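Side-chain contacts in thiaminase-I (Naegleria gruberi, PDB 4HCW), which belongs to the thiaminase I-like proteins, whose mixed alpha/beta fold resembles that of periplasmic binding proteins: residues G92-L97 and Y112-Y117; S103-N108 and T262-L267; P151-A154 and F159-F162; R212-S217 and C236-I241. All blocks are in the same frame, centred on the assembly; numbering follows the deposited sequence.

How the contacts relate
Contacts 1 and 2 sit together, their centres about 9 Å apart, where helices 87-94 and 99-105 pack near strands 110-125 and 260-267 of the large mixed sheet. They touch, the two strands being antiparallel neighbours, and their segments alternate along the chain. Contacts 3 and 4 lie across the chain's centre, with centres about 24 to 32 Å from those of the first two and about 20 Å from each other. Both belong to the thiaminase I-like N-terminal domain and fall, one after the other, between the halves of contact 2. That intervening chain holds helices as well as further strands of this sheet, before strand 260-267 pairs with strand 110-125.

Contact 1 (G92-L97 and Y112-Y117); sequences GVTGDL and YGFPQY
Leu97 turns its CG anti to its carbonyl carbon (chi1 -51°), and a second torsion of 170° stretches the CD1 branch away from the backbone, onto the ring of Pro115. Leu97 CD1 lies 3.6 Å from Pro115 CG, and it also lies 4.0 Å from Pro115 CD, so a single methyl lies against the CG-CD side of the pyrrolidine ring while the two side chains cross at about a right angle. Thr94 supplies the second touch. Its methyl, also anti to the carbonyl carbon, reaches toward the strand: Thr94 CG2 is 4.1 Å from Phe114 CB, at the edge of the phenyl ring and near its plane. The same methyl borders the proline too, with Thr94 CG2 4.3 Å from Pro115 CD. The Thr94 hydroxyl bonds to Val90 O, one turn back in helix 87-94.

The contact thus lays the end of that helix, and the loop after it, against strand 110-125. Gly95 is the first residue to leave the helix, with a positive phi of 88°, a conformation suited to a residue lacking CB, and the chain then swings round to present Leu97. Helix 275-288 packs against the same neighbourhood, Leu287 touching Thr94 and Ile283 touching Phe114, while Val101 and Ala105 of helix 99-105 meet Pro115.

No hydrogen bond joins the two segments. With its hydroxyl bonded to Val90 O, Thr94 meets the strand through its methyl, and the join rests on dispersion and burial of hydrocarbon.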
loop_
_atom_site.group_PDB
_atom_site.type_symbol
_atom_site.label_atom_id
_atom_site.label_comp_id
_atom_site.label_asym_id
_atom_site.label_seq_id
_atom_site.Cartn_x
_atom_site.Cartn_y
_atom_site.Cartn_z
ATOM N N GLY A 92 -14.557 -4.057 -16.823
ATOM C CA GLY A 92 -15.641 -5.017 -16.716
ATOM C C GLY A 92 -15.503 -5.926 -15.510
ATOM O O GLY A 92 -16.387 -6.737 -15.228
ATOM N N VAL A 93 -14.391 -5.789 -14.795
ATOM C CA VAL A 93 -14.123 -6.608 -13.618
ATOM C C VAL A 93 -14.060 -5.761 -12.351
ATOM O O VAL A 93 -14.747 -6.042 -11.368
ATOM C CB VAL A 93 -12.799 -7.383 -13.765
ATOM C CG1 VAL A 93 -12.405 -8.023 -12.444
ATOM C CG2 VAL A 93 -12.915 -8.429 -14.862
ATOM N N THR A 94 -13.233 -4.722 -12.386
ATOM C CA THR A 94 -13.017 -3.872 -11.221
ATOM C C THR A 94 -14.103 -2.812 -11.083
ATOM O O THR A 94 -14.440 -2.394 -9.975
ATOM C CB THR A 94 -11.652 -3.168 -11.294
ATOM O OG1 THR A 94 -11.641 -2.259 -12.402
ATOM C CG2 THR A 94 -10.536 -4.186 -11.467
ATOM N N GLY A 95 -14.647 -2.378 -12.213
ATOM C CA GLY A 95 -15.617 -1.300 -12.219
ATOM C C GLY A 95 -14.920 0.042 -12.326
ATOM O O GLY A 95 -13.959 0.190 -13.081
ATOM N N ASP A 96 -15.398 1.021 -11.566
ATOM C CA ASP A 96 -14.812 2.357 -11.595
ATOM C C ASP A 96 -13.661 2.505 -10.606
ATOM O O ASP A 96 -13.797 2.195 -9.423
ATOM C CB ASP A 96 -15.878 3.424 -11.332
ATOM C CG ASP A 96 -16.847 3.576 -12.486
ATOM O OD1 ASP A 96 -16.452 3.285 -13.636
ATOM O OD2 ASP A 96 -18.000 3.987 -12.246
ATOM N N LEU A 97 -12.526 2.980 -11.109
ATOM C CA LEU A 97 -11.349 3.214 -10.285
ATOM C C LEU A 97 -11.096 4.709 -10.177
ATOM O O LEU A 97 -11.581 5.488 -10.998
ATOM C CB LEU A 97 -10.129 2.536 -10.907
ATOM C CG LEU A 97 -10.261 1.057 -11.277
ATOM C CD1 LEU A 97 -9.061 0.605 -12.094
ATOM C CD2 LEU A 97 -10.414 0.205 -10.031
ATOM N N TYR A 112 -1.571 -2.797 -17.385
ATOM C CA TYR A 112 -0.831 -4.030 -17.130
ATOM C C TYR A 112 -1.301 -4.810 -15.903
ATOM O O TYR A 112 -0.568 -5.652 -15.386
ATOM C CB TYR A 112 0.668 -3.740 -17.022
ATOM C CG TYR A 112 1.328 -3.441 -18.348
ATOM C CD1 TYR A 112 1.312 -2.158 -18.881
ATOM C CD2 TYR A 112 1.967 -4.442 -19.068
ATOM C CE1 TYR A 112 1.913 -1.882 -20.094
ATOM C CE2 TYR A 112 2.571 -4.175 -20.282
ATOM C CZ TYR A 112 2.540 -2.894 -20.791
ATOM O OH TYR A 112 3.140 -2.623 -22.000
ATOM N N GLY A 113 -2.518 -4.542 -15.439
ATOM C CA GLY A 113 -3.055 -5.299 -14.324
ATOM C C GLY A 113 -4.323 -4.766 -13.685
ATOM O O GLY A 113 -4.732 -3.629 -13.923
ATOM N N PHE A 114 -4.943 -5.607 -12.862
ATOM C CA PHE A 114 -6.154 -5.245 -12.138
ATOM C C PHE A 114 -5.799 -4.810 -10.723
ATOM O O PHE A 114 -5.265 -5.600 -9.945
ATOM C CB PHE A 114 -7.116 -6.433 -12.065
ATOM C CG PHE A 114 -7.335 -7.126 -13.380
ATOM C CD1 PHE A 114 -6.522 -8.178 -13.768
ATOM C CD2 PHE A 114 -8.361 -6.734 -14.222
ATOM C CE1 PHE A 114 -6.722 -8.821 -14.972
ATOM C CE2 PHE A 114 -8.568 -7.375 -15.430
ATOM C CZ PHE A 114 -7.746 -8.419 -15.805
ATOM N N PRO A 115 -6.093 -3.547 -10.384
ATOM C CA PRO A 115 -5.842 -3.016 -9.041
ATOM C C PRO A 115 -6.595 -3.807 -7.974
ATOM O O PRO A 115 -7.800 -4.016 -8.105
ATOM C CB PRO A 115 -6.390 -1.590 -9.126
ATOM C CG PRO A 115 -6.309 -1.242 -10.570
ATOM C CD PRO A 115 -6.616 -2.515 -11.296
ATOM N N GLN A 116 -5.887 -4.239 -6.935
ATOM C CA GLN A 116 -6.489 -5.055 -5.885
ATOM C C GLN A 116 -6.589 -4.315 -4.557
ATOM O O GLN A 116 -7.680 -4.138 -4.015
ATOM C CB GLN A 116 -5.704 -6.354 -5.695
ATOM C CG GLN A 116 -6.228 -7.225 -4.564
ATOM C CD GLN A 116 -5.508 -8.554 -4.464
ATOM O OE1 GLN A 116 -4.448 -8.747 -5.060
ATOM N NE2 GLN A 116 -6.083 -9.482 -3.709
ATOM N N TYR A 117 -5.445 -3.889 -4.033
ATOM C CA TYR A 117 -5.399 -3.234 -2.731
ATOM C C TYR A 117 -4.968 -1.776 -2.838
ATOM O O TYR A 117 -4.213 -1.403 -3.736
ATOM C CB TYR A 117 -4.453 -3.985 -1.791
ATOM C CG TYR A 117 -4.886 -5.400 -1.484
ATOM C CD1 TYR A 117 -6.219 -5.704 -1.248
ATOM C CD2 TYR A 117 -3.960 -6.433 -1.434
ATOM C CE1 TYR A 117 -6.619 -6.997 -0.966
ATOM C CE2 TYR A 117 -4.349 -7.730 -1.155
ATOM C CZ TYR A 117 -5.680 -8.006 -0.921
ATOM O OH TYR A 117 -6.072 -9.297 -0.642
#

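Contact 2 (S103-N108 and T262-L267); sequences SSASVN and TDVLAL
Thr262 OG1 has two hydroxyl partners, hydrogen-bonding to Ser104 OG at 2.7 Å and to Ser70 OG. This is helix-on-sheet packing: the last turn of helix 99-105 lies against strand 260-267 of the large mixed sheet. Ser104 OG has further partners in its own helix, Val101 O and, more weakly, Phe100 O. With OG between the backbone N and the carbonyl carbon (chi1 67°), Ser104 can serve its helix and the strand together. A small hydroxyl suits the place, since these buried oxygens are met by each other, by Ser70 and by carbonyls of the helix.

Beside the bond lies the threonine methyl, Thr262 CG2 being 3.5 Å from Ser104 OG. The apolar touch comes one residue on in the helix and two on in the strand, where Ala105 CB meets Val264 CG2 at 4.2 Å, a looser meeting of two methyls. Thr262 and Val264, two residues apart in an extended strand, point to the same side of it, toward the helix. Asp263 between them points away, and its side chain touches Tyr117, Ser67 and Asp69. The small alanine is compatible with the close approach, its CA 6.8 Å from the CA of Val264.

Just past the helix end the chain turns into strand 106-107, and Ser106 OG donates to Ser103 O at 3.0 Å, approaching from above the carbonyl plane, 36° out of it.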
loop_
_atom_site.group_PDB
_atom_site.type_symbol
_atom_site.label_atom_id
_atom_site.label_comp_id
_atom_site.label_asym_id
_atom_site.label_seq_id
_atom_site.Cartn_x
_atom_site.Cartn_y
_atom_site.Cartn_z
ATOM N N SER A 103 -3.994 5.033 -12.805
ATOM C CA SER A 103 -2.707 5.526 -13.287
ATOM C C SER A 103 -1.559 4.668 -12.770
ATOM O O SER A 103 -0.565 4.461 -13.465
ATOM C CB SER A 103 -2.496 6.983 -12.869
ATOM O OG SER A 103 -3.477 7.829 -13.444
ATOM N N SER A 104 -1.705 4.170 -11.546
ATOM C CA SER A 104 -0.672 3.353 -10.922
ATOM C C SER A 104 -0.565 1.983 -11.584
ATOM O O SER A 104 0.458 1.308 -11.470
ATOM C CB SER A 104 -0.949 3.186 -9.427
ATOM O OG SER A 104 -2.116 2.413 -9.209
ATOM N N ALA A 105 -1.626 1.579 -12.274
ATOM C CA ALA A 105 -1.660 0.277 -12.930
ATOM C C ALA A 105 -1.282 0.377 -14.404
ATOM O O ALA A 105 -1.003 -0.632 -15.051
ATOM C CB ALA A 105 -3.033 -0.359 -12.774
ATOM N N SER A 106 -1.275 1.598 -14.931
ATOM C CA SER A 106 -0.962 1.816 -16.339
ATOM C C SER A 106 0.512 2.150 -16.543
ATOM O O SER A 106 1.068 3.004 -15.852
ATOM C CB SER A 106 -1.837 2.928 -16.922
ATOM O OG SER A 106 -1.568 4.171 -16.298
ATOM N N VAL A 107 1.139 1.469 -17.497
ATOM C CA VAL A 107 2.536 1.719 -17.828
ATOM C C VAL A 107 2.677 2.097 -19.300
ATOM O O VAL A 107 2.396 1.286 -20.185
ATOM C CB VAL A 107 3.419 0.492 -17.532
ATOM C CG1 VAL A 107 4.858 0.760 -17.946
ATOM C CG2 VAL A 107 3.342 0.127 -16.057
ATOM N N ASN A 108 3.108 3.332 -19.547
ATOM C CA ASN A 108 3.263 3.859 -20.901
ATOM C C ASN A 108 1.972 3.797 -21.715
ATOM O O ASN A 108 1.967 3.328 -22.853
ATOM C CB ASN A 108 4.397 3.144 -21.644
ATOM C CG ASN A 108 5.738 3.307 -20.956
ATOM O OD1 ASN A 108 6.012 4.336 -20.337
ATOM N ND2 ASN A 108 6.584 2.288 -21.061
ATOM N N THR A 262 -0.473 0.989 -4.268
ATOM C CA THR A 262 -1.506 0.123 -4.826
ATOM C C THR A 262 -0.949 -1.244 -5.199
ATOM O O THR A 262 0.037 -1.346 -5.928
ATOM C CB THR A 262 -2.171 0.740 -6.075
ATOM O OG1 THR A 262 -1.194 0.900 -7.110
ATOM C CG2 THR A 262 -2.794 2.089 -5.748
ATOM N N ASP A 263 -1.585 -2.295 -4.690
ATOM C CA ASP A 263 -1.237 -3.656 -5.072
ATOM C C ASP A 263 -2.055 -4.053 -6.293
ATOM O O ASP A 263 -3.270 -3.852 -6.330
ATOM C CB ASP A 263 -1.489 -4.622 -3.916
ATOM C CG ASP A 263 -0.578 -4.362 -2.734
ATOM O OD1 ASP A 263 0.603 -4.022 -2.959
ATOM O OD2 ASP A 263 -1.040 -4.494 -1.581
ATOM N N VAL A 264 -1.386 -4.613 -7.295
ATOM C CA VAL A 264 -2.027 -4.888 -8.575
ATOM C C VAL A 264 -1.934 -6.356 -8.989
ATOM O O VAL A 264 -0.850 -6.942 -9.004
ATOM C CB VAL A 264 -1.430 -4.003 -9.690
ATOM C CG1 VAL A 264 -1.938 -4.438 -11.050
ATOM C CG2 VAL A 264 -1.755 -2.538 -9.436
ATOM N N LEU A 265 -3.082 -6.941 -9.316
ATOM C CA LEU A 265 -3.137 -8.294 -9.860
ATOM C C LEU A 265 -2.823 -8.271 -11.351
ATOM O O LEU A 265 -3.505 -7.605 -12.127
ATOM C CB LEU A 265 -4.519 -8.906 -9.634
ATOM C CG LEU A 265 -4.832 -9.416 -8.227
ATOM C CD1 LEU A 265 -6.325 -9.637 -8.060
ATOM C CD2 LEU A 265 -4.068 -10.700 -7.954
ATOM N N ALA A 266 -1.787 -9.002 -11.747
ATOM C CA ALA A 266 -1.391 -9.060 -13.148
ATOM C C ALA A 266 -1.142 -10.499 -13.582
ATOM O O ALA A 266 -0.881 -11.369 -12.752
ATOM C CB ALA A 266 -0.153 -8.211 -13.386
ATOM N N LEU A 267 -1.224 -10.743 -14.885
ATOM C CA LEU A 267 -0.992 -12.078 -15.423
ATOM C C LEU A 267 0.300 -12.138 -16.229
ATOM O O LEU A 267 0.712 -11.149 -16.834
ATOM C CB LEU A 267 -2.172 -12.534 -16.288
ATOM C CG LEU A 267 -3.191 -11.495 -16.751
ATOM C CD1 LEU A 267 -3.795 -11.910 -18.081
ATOM C CD2 LEU A 267 -4.286 -11.329 -15.710
#

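Contact 3 (P151-A154 and F159-F162); sequences PDVA and FTVF
Asp152 and Thr160 meet crosswise, their side chains at about a right angle, between two successive helices, 151-155 and 158-169, that are joined by a very short turn. The threonine presents its two branches differently. Its hydroxyl faces the base of the aspartate, Thr160 OG1 lying 3.2 Å from Asp152 CB. The carboxylate itself is farther off: Asp152 OD2 is 3.7 Å from Thr160 OG1, and no hydrogen bond is formed. With CG2 anti to the backbone N, the threonine methyl instead lies along the other helix, 3.8 Å from Asp152 CB in the case of Thr160 CG2.

Val153 continues this strip. Its CG2 touches Thr160 CG2 at 4.1 Å, again with the side chains crossing nearly perpendicularly, so the methyl of the threonine bridges two consecutive residues. A beta-branched residue fits well here, because both its arms can lie between helices whose nearest CA atoms, those of Asp152 and Thr160, are 6.3 Å apart. Val153 also touches Tyr199 and Leu203 of helix 193-203.

Asp152 OD1 makes a weak hydrogen bond to Ser157 OG, next to the start of helix 158-169. No hydrogen bond crosses between the segments themselves, so van der Waals contact dominates there, while this weak polar tie links Asp152 to the connecting turn.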
loop_
_atom_site.group_PDB
_atom_site.type_symbol
_atom_site.label_atom_id
_atom_site.label_comp_id
_atom_site.label_asym_id
_atom_site.label_seq_id
_atom_site.Cartn_x
_atom_site.Cartn_y
_atom_site.Cartn_z
ATOM N N PRO A 151 6.120 4.451 13.598
ATOM C CA PRO A 151 7.013 3.311 13.852
ATOM C C PRO A 151 8.045 3.065 12.754
ATOM O O PRO A 151 9.199 2.777 13.068
ATOM C CB PRO A 151 6.047 2.126 13.942
ATOM C CG PRO A 151 4.751 2.729 14.354
ATOM C CD PRO A 151 4.701 4.057 13.664
ATOM N N ASP A 152 7.637 3.171 11.493
ATOM C CA ASP A 152 8.549 2.922 10.382
ATOM C C ASP A 152 9.668 3.960 10.299
ATOM O O ASP A 152 10.807 3.629 9.974
ATOM C CB ASP A 152 7.787 2.847 9.057
ATOM C CG ASP A 152 7.016 1.550 8.902
ATOM O OD1 ASP A 152 7.402 0.546 9.536
ATOM O OD2 ASP A 152 6.025 1.533 8.140
ATOM N N VAL A 153 9.340 5.214 10.597
ATOM C CA VAL A 153 10.336 6.280 10.601
ATOM C C VAL A 153 11.239 6.169 11.824
ATOM O O VAL A 153 12.452 6.365 11.737
ATOM C CB VAL A 153 9.674 7.669 10.575
ATOM C CG1 VAL A 153 10.725 8.766 10.639
ATOM C CG2 VAL A 153 8.829 7.817 9.329
ATOM N N ALA A 154 10.638 5.844 12.964
ATOM C CA ALA A 154 11.381 5.681 14.206
ATOM C C ALA A 154 12.375 4.528 14.108
ATOM O O ALA A 154 13.435 4.555 14.731
ATOM C CB ALA A 154 10.426 5.461 15.369
ATOM N N PHE A 159 12.321 0.568 3.255
ATOM C CA PHE A 159 11.260 0.915 2.320
ATOM C C PHE A 159 10.649 2.277 2.647
ATOM O O PHE A 159 10.149 2.972 1.762
ATOM C CB PHE A 159 10.183 -0.170 2.334
ATOM C CG PHE A 159 9.232 -0.098 1.176
ATOM C CD1 PHE A 159 9.598 -0.588 -0.067
ATOM C CD2 PHE A 159 7.970 0.451 1.332
ATOM C CE1 PHE A 159 8.725 -0.526 -1.135
ATOM C CE2 PHE A 159 7.091 0.515 0.266
ATOM C CZ PHE A 159 7.469 0.025 -0.969
ATOM N N THR A 160 10.695 2.653 3.921
ATOM C CA THR A 160 10.132 3.925 4.365
ATOM C C THR A 160 11.144 5.060 4.218
ATOM O O THR A 160 10.792 6.167 3.805
ATOM C CB THR A 160 9.647 3.845 5.825
ATOM O OG1 THR A 160 8.743 2.743 5.968
ATOM C CG2 THR A 160 8.940 5.131 6.225
ATOM N N VAL A 161 12.398 4.778 4.558
ATOM C CA VAL A 161 13.479 5.742 4.386
ATOM C C VAL A 161 13.607 6.129 2.918
ATOM O O VAL A 161 13.710 7.310 2.581
ATOM C CB VAL A 161 14.824 5.175 4.882
ATOM C CG1 VAL A 161 15.976 6.070 4.450
ATOM C CG2 VAL A 161 14.805 5.009 6.393
ATOM N N PHE A 162 13.591 5.123 2.049
ATOM C CA PHE A 162 13.642 5.342 0.608
ATOM C C PHE A 162 12.423 6.119 0.116
ATOM O O PHE A 162 12.544 7.022 -0.711
ATOM C CB PHE A 162 13.742 4.001 -0.127
ATOM C CG PHE A 162 13.512 4.099 -1.609
ATOM C CD1 PHE A 162 14.523 4.524 -2.454
ATOM C CD2 PHE A 162 12.286 3.757 -2.159
ATOM C CE1 PHE A 162 14.316 4.614 -3.817
ATOM C CE2 PHE A 162 12.072 3.846 -3.522
ATOM C CZ PHE A 162 13.088 4.274 -4.352
#

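Contact 4 (R212-S217 and C236-I241); sequences REYINS and CEIKDI
Ile215 overlaps Ile238 with both ends of its branched side chain. Its CD1 rests 3.8 Å from Ile238 CD1, and the shorter arms meet as well, with Ile215 CG2 3.9 Å from Ile238 CG2. The two isoleucines run past each other at a slant, so methyls settle beside methyls instead of abutting at a single point. In Ile238 the first torsion (54°) puts CG1 between the backbone N and the carbonyl carbon and sends CD1 toward helix 211-219. There it also finds an aromatic neighbour: Tyr214 CE2 lies 4.2 Å from Ile238 CD1, and the methyl approaches the ring obliquely.

Glu237 joins in through its hydrocarbon alone, Glu237 CB lying 3.9 Å from Ile215 CG2. Its aliphatic root can therefore shield the isoleucine at the partly exposed margin.

The contact packs helix 211-219 against the bend where a 3-10 turn gives way to helix 239-244, with Ile238 just before that helix. An isoleucine there turns its side chain into the interior, and the rest of its surroundings agree: Leu124 of strand 110-125 touches both Tyr214 and Ile238, while Tyr228 stacks on the Tyr214 ring. Lys239 and Asp240 do not touch residues 212-217; they pair with each other, Lys239 NZ and Asp240 OD1 forming a salt bridge at 3.5 Å.

Since no polar bond crosses between the segments, the contact between them is one of apolar groups, and its gain is probably the burial of hydrocarbon.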
loop_
_atom_site.group_PDB
_atom_site.type_symbol
_atom_site.label_atom_id
_atom_site.label_comp_id
_atom_site.label_asym_id
_atom_site.label_seq_id
_atom_site.Cartn_x
_atom_site.Cartn_y
_atom_site.Cartn_z
ATOM N N ARG A 212 3.397 -2.047 18.035
ATOM C CA ARG A 212 2.890 -2.927 19.084
ATOM C C ARG A 212 2.688 -2.185 20.402
ATOM O O ARG A 212 1.700 -2.407 21.103
ATOM C CB ARG A 212 3.828 -4.123 19.280
ATOM C CG ARG A 212 3.572 -4.919 20.552
ATOM N N GLU A 213 3.624 -1.301 20.732
ATOM C CA GLU A 213 3.525 -0.504 21.950
ATOM C C GLU A 213 2.349 0.464 21.881
ATOM O O GLU A 213 1.661 0.694 22.874
ATOM C CB GLU A 213 4.822 0.267 22.199
ATOM C CG GLU A 213 6.006 -0.605 22.582
ATOM C CD GLU A 213 7.260 0.205 22.846
ATOM O OE1 GLU A 213 7.399 1.298 22.258
ATOM O OE2 GLU A 213 8.106 -0.248 23.645
ATOM N N TYR A 214 2.126 1.028 20.699
ATOM C CA TYR A 214 1.039 1.978 20.498
ATOM C C TYR A 214 -0.325 1.307 20.610
ATOM O O TYR A 214 -1.224 1.822 21.275
ATOM C CB TYR A 214 1.176 2.668 19.139
ATOM C CG TYR A 214 -0.030 3.489 18.746
ATOM C CD1 TYR A 214 -0.217 4.769 19.250
ATOM C CD2 TYR A 214 -0.979 2.986 17.866
ATOM C CE1 TYR A 214 -1.319 5.524 18.892
ATOM C CE2 TYR A 214 -2.084 3.734 17.502
ATOM C CZ TYR A 214 -2.248 5.001 18.018
ATOM O OH TYR A 214 -3.346 5.747 17.657
ATOM N N ILE A 215 -0.475 0.161 19.952
ATOM C CA ILE A 215 -1.733 -0.579 19.968
ATOM C C ILE A 215 -2.103 -1.015 21.383
ATOM O O ILE A 215 -3.255 -0.890 21.799
ATOM C CB ILE A 215 -1.677 -1.810 19.037
ATOM C CG1 ILE A 215 -1.467 -1.372 17.586
ATOM C CG2 ILE A 215 -2.949 -2.634 19.154
ATOM C CD1 ILE A 215 -2.552 -0.457 17.059
ATOM N N ASN A 216 -1.116 -1.516 22.122
ATOM C CA ASN A 216 -1.323 -1.920 23.509
ATOM C C ASN A 216 -1.787 -0.762 24.386
ATOM O O ASN A 216 -2.644 -0.933 25.252
ATOM C CB ASN A 216 -0.045 -2.532 24.089
ATOM C CG ASN A 216 0.302 -3.865 23.458
ATOM O OD1 ASN A 216 -0.239 -4.233 22.414
ATOM N ND2 ASN A 216 1.213 -4.599 24.089
ATOM N N SER A 217 -1.217 0.416 24.154
ATOM C CA SER A 217 -1.559 1.602 24.931
ATOM C C SER A 217 -2.984 2.072 24.646
ATOM O O SER A 217 -3.711 2.456 25.561
ATOM C CB SER A 217 -0.564 2.730 24.652
ATOM O OG SER A 217 -0.573 3.093 23.283
ATOM N N CYS A 236 -5.976 -2.467 12.496
ATOM C CA CYS A 236 -7.053 -3.451 12.571
ATOM C C CYS A 236 -7.311 -3.951 13.991
ATOM O O CYS A 236 -8.432 -4.329 14.329
ATOM C CB CYS A 236 -6.769 -4.636 11.643
ATOM S SG CYS A 236 -5.446 -5.738 12.197
ATOM N N GLU A 237 -6.274 -3.949 14.820
ATOM C CA GLU A 237 -6.390 -4.469 16.179
ATOM C C GLU A 237 -7.089 -3.496 17.127
ATOM O O GLU A 237 -7.282 -3.796 18.305
ATOM C CB GLU A 237 -5.016 -4.865 16.723
ATOM C CG GLU A 237 -4.838 -6.365 16.894
ATOM C CD GLU A 237 -3.382 -6.781 16.941
ATOM O OE1 GLU A 237 -2.537 -6.054 16.377
ATOM O OE2 GLU A 237 -3.082 -7.835 17.540
ATOM N N ILE A 238 -7.467 -2.332 16.608
ATOM C CA ILE A 238 -8.207 -1.346 17.388
ATOM C C ILE A 238 -9.331 -0.723 16.565
ATOM O O ILE A 238 -9.716 0.424 16.795
ATOM C CB ILE A 238 -7.293 -0.216 17.910
ATOM C CG1 ILE A 238 -6.520 0.426 16.755
ATOM C CG2 ILE A 238 -6.334 -0.738 18.970
ATOM C CD1 ILE A 238 -5.694 1.625 17.166
ATOM N N LYS A 239 -9.860 -1.484 15.611
ATOM C CA LYS A 239 -10.894 -0.971 14.716
ATOM C C LYS A 239 -12.201 -0.694 15.458
ATOM O O LYS A 239 -13.051 0.058 14.977
ATOM C CB LYS A 239 -11.131 -1.930 13.544
ATOM C CG LYS A 239 -12.309 -2.873 13.726
ATOM C CD LYS A 239 -12.568 -3.679 12.463
ATOM C CE LYS A 239 -13.911 -4.388 12.526
ATOM N NZ LYS A 239 -14.020 -5.268 13.722
ATOM N N ASP A 240 -12.352 -1.302 16.632
ATOM C CA ASP A 240 -13.527 -1.083 17.466
ATOM C C ASP A 240 -13.419 0.246 18.203
ATOM O O ASP A 240 -14.371 1.027 18.243
ATOM C CB ASP A 240 -13.690 -2.227 18.467
ATOM C CG ASP A 240 -13.898 -3.567 17.792
ATOM O OD1 ASP A 240 -14.617 -3.617 16.772
ATOM O OD2 ASP A 240 -13.338 -4.571 18.280
ATOM N N ILE A 241 -12.249 0.496 18.783
ATOM C CA ILE A 241 -11.988 1.734 19.508
ATOM C C ILE A 241 -12.010 2.937 18.566
ATOM O O ILE A 241 -12.448 4.026 18.940
ATOM C CB ILE A 241 -10.638 1.666 20.248
ATOM C CG1 ILE A 241 -10.602 0.439 21.162
ATOM C CG2 ILE A 241 -10.391 2.936 21.046
ATOM C CD1 ILE A 241 -9.329 0.305 21.967
#